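Local coordinates for protein cellulosomal scaffoldin (Bacteroides cellulosolvens, PDB 2Y3N) that probably gathers cellulose-degrading enzymes into a cellulosome, its cohesin module here holding the dockerin of a family-48 glycoside hydrolase, at residues Lys20-Ile25 with Val113-Phe118; Val6-Asp11 with Val165-Ile170; Phe38-Asn43 with Leu89-Leu94. All blocks are in the same frame, centred on the assembly; numbering follows the deposited sequence.

Interactions 1 and 3 are antiparallel strand pairs in the two facing sheets of the cohesin sandwich. Their apolar faces meet in the core: Ile-25 of interaction 1 packs on Phe-38 and Ile-40 of interaction 3, and Phe-118 on Tyr-42. The outer face of interaction 1 is partly exposed and carries threonines and lysines, whereas that of interaction 3 bears asparagines beside the bound enzyme chain. Interaction 2 is less buried and less regular, with one direct backbone hydrogen bond, a water and a few apolar touches where the chain passes from one sheet to the other. It shares a sheet with interaction 1, since Ala-9 and Thr-24 pair through their backbones.

Interaction 1. Residues Lys20-Ile25 with Val113-Phe118; sequences KVTLTI and VAKVTF
Val-113 and Ala-114 both stand opposite Ile-25, so that two residues of 113-118 face one of 20-25: a classic beta bulge. The amide of Val-113 gives its proton to Ile-25 O at 2.8 Å, while Ala-114 O receives the proton of Ile-25 N. The short methyl of Ala-114 suits its place under a branched neighbour, its CB lying 4.4 Å from Ile-25 CD1. Lys-115 turns to the other face of the sheet and runs alongside Thr-24, with its CG 3.7 Å from Thr-24 OG1; the apolar part of the chain thus lies against the threonine while the ammonium group carries on toward Asp-65, a long, weak ion pair.

These are adjacent antiparallel strands of one sheet in the cohesin beta sandwich, and Val-21, Leu-23, Ile-25, Ala-114, Val-116 and Phe-118 form the side turned to the second sheet. Val-116 makes a hydrogen-bonded pair with Leu-23, in which Leu-23 N donates to Val-116 O at 2.7 Å. Diagonally across the strands, Val-116 CG2 meets Ile-25 CD1 at 3.9 Å.

Thr-117 faces Thr-22 in a non-hydrogen-bonded pair, and here the hydroxyls supply the link, Thr-117 OG1 lying 2.7 Å from Thr-22 OG1. Each hydroxyl sits anti to its own carbonyl carbon (chi1 -58° and -60°), which brings the two oxygens together and leaves Thr-117 CG2 to touch Lys-20 CB at 3.7 Å. Phe-118 returns to the apolar side; its O takes the Val-21 amide proton, its CB rests 4.3 Å from Val-21 CG1, and its ring reaches Tyr-42 and Leu-131 across the sandwich.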
# COMPACT_ATOMS: atom_id res chain seq x y z
N LYS C 20 10.99 11.98 13.94
CA LYS C 20 10.21 11.33 12.90
C LYS C 20 11.18 10.82 11.82
O LYS C 20 12.12 11.54 11.43
CB LYS C 20 9.13 12.29 12.34
CG LYS C 20 7.91 12.37 13.29
CD LYS C 20 7.29 13.73 13.41
CE LYS C 20 6.24 13.68 14.51
NZ LYS C 20 5.54 14.98 14.70
N VAL C 21 10.98 9.57 11.39
CA VAL C 21 11.74 9.04 10.26
C VAL C 21 10.77 8.69 9.11
O VAL C 21 9.76 8.00 9.29
CB VAL C 21 12.69 7.85 10.66
CG1 VAL C 21 11.92 6.75 11.29
CG2 VAL C 21 13.47 7.31 9.47
N THR C 22 11.06 9.22 7.92
CA THR C 22 10.16 8.94 6.77
C THR C 22 10.71 7.87 5.89
O THR C 22 11.88 7.94 5.42
CB THR C 22 9.88 10.19 5.92
OG1 THR C 22 9.24 11.21 6.71
CG2 THR C 22 8.99 9.84 4.73
N LEU C 23 9.88 6.86 5.72
CA LEU C 23 10.15 5.74 4.82
C LEU C 23 9.57 6.06 3.44
O LEU C 23 8.36 6.08 3.27
CB LEU C 23 9.48 4.48 5.40
CG LEU C 23 9.75 3.24 4.55
CD1 LEU C 23 11.32 2.90 4.59
CD2 LEU C 23 8.92 2.07 5.02
N THR C 24 10.42 6.37 2.44
CA THR C 24 9.90 6.48 1.10
C THR C 24 9.93 5.10 0.47
O THR C 24 10.97 4.44 0.46
CB THR C 24 10.81 7.51 0.22
OG1 THR C 24 10.73 8.82 0.85
CG2 THR C 24 10.30 7.67 -1.28
N ILE C 25 8.83 4.73 -0.18
CA ILE C 25 8.66 3.42 -0.88
C ILE C 25 8.55 3.67 -2.35
O ILE C 25 7.71 4.51 -2.78
CB ILE C 25 7.39 2.68 -0.41
CG1 ILE C 25 7.41 2.54 1.08
CG2 ILE C 25 7.36 1.32 -1.07
CD1 ILE C 25 5.94 2.30 1.72
N VAL C 113 5.94 5.81 -4.45
CA VAL C 113 4.50 5.59 -4.51
C VAL C 113 3.85 6.02 -3.19
O VAL C 113 2.62 6.23 -3.13
CB VAL C 113 4.12 4.14 -4.88
CG1 VAL C 113 4.75 3.75 -6.27
CG2 VAL C 113 4.54 3.12 -3.79
N ALA C 114 4.66 6.14 -2.16
CA ALA C 114 4.11 6.45 -0.84
C ALA C 114 5.27 6.73 0.07
O ALA C 114 6.41 6.35 -0.23
CB ALA C 114 3.38 5.22 -0.27
N LYS C 115 4.97 7.46 1.15
CA LYS C 115 5.92 7.91 2.13
C LYS C 115 5.28 7.68 3.48
O LYS C 115 4.28 8.30 3.78
CB LYS C 115 6.20 9.42 1.95
CG LYS C 115 7.11 9.67 0.65
CD LYS C 115 7.66 11.10 0.49
CE LYS C 115 6.62 12.15 0.78
NZ LYS C 115 7.21 13.55 0.81
N VAL C 116 5.89 6.84 4.30
CA VAL C 116 5.29 6.43 5.55
C VAL C 116 6.22 6.91 6.61
O VAL C 116 7.40 6.49 6.67
CB VAL C 116 5.13 4.88 5.67
CG1 VAL C 116 4.50 4.59 6.98
CG2 VAL C 116 4.24 4.36 4.51
N THR C 117 5.72 7.86 7.42
CA THR C 117 6.50 8.39 8.54
C THR C 117 6.19 7.69 9.84
O THR C 117 4.99 7.42 10.16
CB THR C 117 6.32 9.91 8.65
OG1 THR C 117 6.72 10.54 7.42
CG2 THR C 117 7.14 10.53 9.79
N PHE C 118 7.25 7.34 10.58
CA PHE C 118 7.16 6.81 11.94
C PHE C 118 7.76 7.82 12.94
O PHE C 118 8.83 8.47 12.74
CB PHE C 118 7.92 5.49 12.08
CG PHE C 118 7.36 4.37 11.24
CD1 PHE C 118 6.36 3.57 11.76
CD2 PHE C 118 7.79 4.16 9.92
CE1 PHE C 118 5.82 2.58 11.01
CE2 PHE C 118 7.25 3.14 9.15
CZ PHE C 118 6.28 2.35 9.68

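Interaction 2. Residues Val6-Asp11 with Val165-Ile170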
# COMPACT_ATOMS: atom_id res chain seq x y z
N VAL C 6 10.58 -3.46 -5.56
CA VAL C 6 10.05 -2.53 -4.61
C VAL C 6 11.18 -2.17 -3.69
O VAL C 6 11.82 -3.05 -3.10
CB VAL C 6 8.84 -3.10 -3.75
CG1 VAL C 6 8.46 -2.12 -2.67
CG2 VAL C 6 7.63 -3.34 -4.62
N LEU C 7 11.43 -0.89 -3.51
CA LEU C 7 12.46 -0.57 -2.55
C LEU C 7 12.16 0.67 -1.73
O LEU C 7 11.25 1.46 -2.05
CB LEU C 7 13.83 -0.47 -3.21
CG LEU C 7 13.91 -0.04 -4.62
CD1 LEU C 7 13.64 1.38 -4.57
CD2 LEU C 7 15.34 -0.32 -4.99
N THR C 8 12.93 0.82 -0.66
CA THR C 8 12.68 1.91 0.21
C THR C 8 13.94 2.64 0.64
O THR C 8 15.07 2.16 0.47
CB THR C 8 11.95 1.41 1.47
OG1 THR C 8 12.90 0.79 2.31
CG2 THR C 8 10.81 0.47 1.10
N ALA C 9 13.70 3.79 1.23
CA ALA C 9 14.78 4.68 1.69
C ALA C 9 14.28 5.57 2.83
O ALA C 9 13.08 5.93 2.91
CB ALA C 9 15.30 5.56 0.52
N ILE C 10 15.19 5.82 3.76
CA ILE C 10 14.94 6.78 4.83
C ILE C 10 15.92 7.95 4.79
O ILE C 10 17.06 7.83 4.23
CB ILE C 10 14.97 6.12 6.22
CG1 ILE C 10 16.34 5.47 6.46
CG2 ILE C 10 13.75 5.14 6.33
CD1 ILE C 10 16.67 4.98 7.91
N ASP C 11 15.45 9.06 5.36
CA ASP C 11 16.14 10.32 5.38
C ASP C 11 17.24 10.35 6.47
O ASP C 11 18.30 10.99 6.29
CB ASP C 11 15.15 11.51 5.54
CG ASP C 11 13.95 11.23 6.48
OD1 ASP C 11 13.74 10.10 7.04
OD2 ASP C 11 13.19 12.23 6.69
N VAL C 165 12.65 -5.28 -1.59
CA VAL C 165 13.85 -5.02 -0.80
C VAL C 165 13.43 -4.47 0.57
O VAL C 165 12.90 -3.35 0.65
CB VAL C 165 14.82 -4.02 -1.56
CG1 VAL C 165 16.17 -3.84 -0.82
CG2 VAL C 165 15.03 -4.46 -2.92
N GLN C 166 13.62 -5.25 1.63
CA GLN C 166 13.04 -4.89 2.94
C GLN C 166 13.73 -3.65 3.50
O GLN C 166 14.95 -3.46 3.28
CB GLN C 166 13.13 -6.03 3.95
CG GLN C 166 12.32 -7.24 3.58
CD GLN C 166 10.82 -7.07 3.88
OE1 GLN C 166 10.35 -5.96 4.29
NE2 GLN C 166 10.06 -8.14 3.65
N PRO C 167 13.00 -2.83 4.26
CA PRO C 167 13.70 -1.72 4.92
C PRO C 167 14.86 -2.19 5.83
O PRO C 167 14.86 -3.32 6.33
CB PRO C 167 12.60 -1.08 5.77
CG PRO C 167 11.33 -1.37 4.97
CD PRO C 167 11.56 -2.84 4.63
N GLY C 168 15.87 -1.34 5.98
CA GLY C 168 16.98 -1.66 6.89
C GLY C 168 16.70 -1.20 8.31
O GLY C 168 15.55 -1.06 8.75
N LEU C 169 17.77 -0.98 9.03
CA LEU C 169 17.70 -0.72 10.43
C LEU C 169 17.74 0.75 10.70
O LEU C 169 18.39 1.50 9.96
CB LEU C 169 18.85 -1.41 11.20
CG LEU C 169 19.04 -2.94 11.01
CD1 LEU C 169 20.45 -3.30 11.30
CD2 LEU C 169 18.18 -3.73 11.93
N ILE C 170 17.09 1.12 11.80
CA ILE C 170 17.34 2.42 12.48
C ILE C 170 18.05 2.25 13.85
O ILE C 170 17.95 1.16 14.46
CB ILE C 170 16.06 3.27 12.63
CG1 ILE C 170 15.00 2.47 13.44
CG2 ILE C 170 15.49 3.56 11.17
CD1 ILE C 170 13.95 3.32 14.12
O HOH W 1 14.25 -1.16 1.06
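Thr-8 touches Pro-167 directly and is linked to Val-165 through one water, and its short side chain is the centre of this contact. Its CB points toward segment 165-170 and also packs on the carbonyl O of Thr-24 in the adjoining strand. From there the hydroxyl branch, held between the backbone N and the carbonyl carbon (chi1 77°), extends to the proline: Thr-8 OG1 is 3.7 Å from Pro-167 CA and 3.8 Å from Pro-167 CG, and it also packs against Leu-23 CD1 of the adjoining strand. The same OG1 is hydrogen-bonded to a water at 2.7 Å, and that water donates to Val-165 O at 2.6 Å, so one water joins the threonine hydroxyl to the backbone carbonyl of Val-165. Threonine fits because it offers a hydroxyl for the water and little bulk against the proline ring.

The segments run almost in the same direction but diverge. At one end Val-165 N still gives a nearly straight hydrogen bond to Val-6 O at 2.8 Å, and Val-165 CB lies 4.0 Å from Leu-7 CB. Pro-167 has no amide proton to continue such pairing. At the far end the contact is made mainly by the side chain of Ile-10, whose CD1 touches Ile-170 CG2 at 3.7 Å, the two isoleucines crossing at about a right angle.

Residues 165-168 connect the two sheets, between strand 162-164 and strand 169-172. Strand 162-164 pairs in parallel with strand 4-10, whereas strand 169-172 pairs with strand 129-134, whose Phe-134 packs under both Thr-8 and Pro-167.

Interaction 3. Residues Phe38-Asn43 with Leu89-Leu94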
# COMPACT_ATOMS: atom_id res chain seq x y z
N PHE C 38 0.25 -2.68 0.03
CA PHE C 38 1.28 -3.16 0.93
C PHE C 38 0.64 -3.59 2.25
O PHE C 38 -0.33 -2.97 2.64
CB PHE C 38 2.31 -2.05 1.27
CG PHE C 38 3.13 -1.58 0.06
CD1 PHE C 38 3.62 -2.49 -0.87
CD2 PHE C 38 3.38 -0.22 -0.11
CE1 PHE C 38 4.35 -2.08 -1.96
CE2 PHE C 38 4.12 0.24 -1.29
CZ PHE C 38 4.61 -0.72 -2.17
N ASN C 39 1.23 -4.62 2.89
CA ASN C 39 1.13 -4.84 4.29
C ASN C 39 2.50 -4.68 4.93
O ASN C 39 3.42 -5.40 4.58
CB ASN C 39 0.58 -6.25 4.57
CG ASN C 39 -0.94 -6.36 4.30
OD1 ASN C 39 -1.61 -5.40 3.84
ND2 ASN C 39 -1.50 -7.53 4.62
N ILE C 40 2.58 -3.77 5.91
CA ILE C 40 3.81 -3.34 6.52
C ILE C 40 3.71 -3.47 8.06
O ILE C 40 2.88 -2.82 8.70
CB ILE C 40 4.18 -1.85 6.12
CG1 ILE C 40 4.30 -1.73 4.60
CG2 ILE C 40 5.52 -1.48 6.77
CD1 ILE C 40 4.61 -0.21 4.13
N LYS C 41 4.52 -4.38 8.60
CA LYS C 41 4.57 -4.61 10.03
C LYS C 41 5.63 -3.69 10.62
O LYS C 41 6.79 -3.63 10.10
CB LYS C 41 4.96 -6.09 10.29
CG LYS C 41 5.38 -6.33 11.81
CD LYS C 41 4.19 -6.98 12.51
CE LYS C 41 4.32 -7.06 14.05
NZ LYS C 41 4.01 -5.73 14.78
N TYR C 42 5.28 -2.98 11.68
CA TYR C 42 6.25 -2.21 12.47
C TYR C 42 6.11 -2.56 13.98
O TYR C 42 5.13 -3.14 14.42
CB TYR C 42 6.09 -0.67 12.29
CG TYR C 42 4.71 -0.25 12.72
CD1 TYR C 42 3.63 -0.31 11.81
CD2 TYR C 42 4.47 0.26 14.02
CE1 TYR C 42 2.29 0.05 12.21
CE2 TYR C 42 3.11 0.64 14.44
CZ TYR C 42 2.07 0.53 13.50
OH TYR C 42 0.77 0.87 13.81
N ASN C 43 7.14 -2.21 14.73
CA ASN C 43 7.28 -2.50 16.13
C ASN C 43 6.60 -1.42 17.01
O ASN C 43 7.08 -0.31 17.14
CB ASN C 43 8.79 -2.70 16.51
CG ASN C 43 8.94 -3.25 17.94
OD1 ASN C 43 8.12 -2.96 18.78
ND2 ASN C 43 9.92 -4.12 18.17
N LEU C 89 0.31 -1.92 8.95
CA LEU C 89 -0.28 -0.96 8.05
C LEU C 89 -0.81 -1.70 6.87
O LEU C 89 -0.12 -2.55 6.32
CB LEU C 89 0.80 0.05 7.57
CG LEU C 89 1.39 0.89 8.69
CD1 LEU C 89 2.33 1.89 8.05
CD2 LEU C 89 0.27 1.60 9.48
N ASN C 90 -2.02 -1.36 6.43
CA ASN C 90 -2.55 -2.00 5.23
C ASN C 90 -3.20 -0.97 4.31
O ASN C 90 -4.27 -0.46 4.57
CB ASN C 90 -3.47 -3.21 5.56
CG ASN C 90 -4.33 -3.66 4.35
OD1 ASN C 90 -3.87 -3.63 3.22
ND2 ASN C 90 -5.56 -4.02 4.60
N PHE C 91 -2.47 -0.69 3.15
CA PHE C 91 -2.97 0.41 2.33
C PHE C 91 -2.63 0.25 0.86
O PHE C 91 -1.70 -0.47 0.50
CB PHE C 91 -2.42 1.75 2.85
CG PHE C 91 -0.92 1.83 2.85
CD1 PHE C 91 -0.24 2.26 1.73
CD2 PHE C 91 -0.20 1.47 3.97
CE1 PHE C 91 1.14 2.34 1.73
CE2 PHE C 91 1.18 1.54 3.98
CZ PHE C 91 1.85 1.98 2.85
N GLY C 92 -3.25 0.91 0.01
CA GLY C 92 -2.85 0.89 -1.37
C GLY C 92 -3.52 2.00 -2.14
O GLY C 92 -4.43 2.66 -1.64
N ARG C 93 -3.07 2.17 -3.38
CA ARG C 93 -3.63 3.17 -4.29
C ARG C 93 -3.59 2.61 -5.70
O ARG C 93 -2.64 1.92 -6.08
CB ARG C 93 -2.81 4.43 -4.21
CG ARG C 93 -3.31 5.65 -5.03
CD ARG C 93 -2.46 6.83 -4.66
NE ARG C 93 -2.73 8.03 -5.45
CZ ARG C 93 -3.70 8.92 -5.24
NH1 ARG C 93 -4.64 8.67 -4.37
NH2 ARG C 93 -3.79 10.02 -6.01
N LEU C 94 -4.55 3.02 -6.52
CA LEU C 94 -4.60 2.57 -7.85
C LEU C 94 -5.24 3.60 -8.79
O LEU C 94 -5.96 4.50 -8.32
CB LEU C 94 -5.31 1.22 -7.98
CG LEU C 94 -6.82 1.23 -8.07
CD1 LEU C 94 -7.30 -0.16 -8.59
CD2 LEU C 94 -7.46 1.61 -6.74
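Phe-38 and Phe-91 lean together at a slant on the core side of the strand pair, Phe-91 CE1 coming to the edge of the Phe-38 ring, 3.9 Å from CD2. The Phe-91 ring is put there by its first torsion, which sets CG between the backbone N and the carbonyl carbon (chi1 59°). Ile-40 approaches it obliquely from the other strand with the end of its chain, CD1 lying 3.7 Å from Phe-91 CZ. Leu-89 and Tyr-42 stand roughly perpendicular: Leu-89 CG rests 3.7 Å from Tyr-42 CE1, and Leu-89 CB faces Ile-40 CB at 4.1 Å. Large apolar groups suit this buried side. Were Phe-91 cut back to an alanine, the edge of the Phe-38 ring would probably face a gap and the tip of Ile-40 would lose its aromatic partner.

The backbones hold the side chains in register through two hydrogen-bonded antiparallel pairs, Phe-38 with Phe-91 and Ile-40 with Leu-89; the Leu-89 N to Ile-40 O bond is the shortest at 2.7 Å. Asn-39 and Asn-90 project from the opposite face, where Asn-90 OD1 is hydrogen-bonded to Gln-37 NE2 and the residue packs on Phe-60 of the family-48 glycoside hydrolase chain. Strand 76-80 flanks strand 88-95, strand 129-134 flanks strand 33-41, and strands 20-28 and 111-120 of the other sheet lie against the aromatic side.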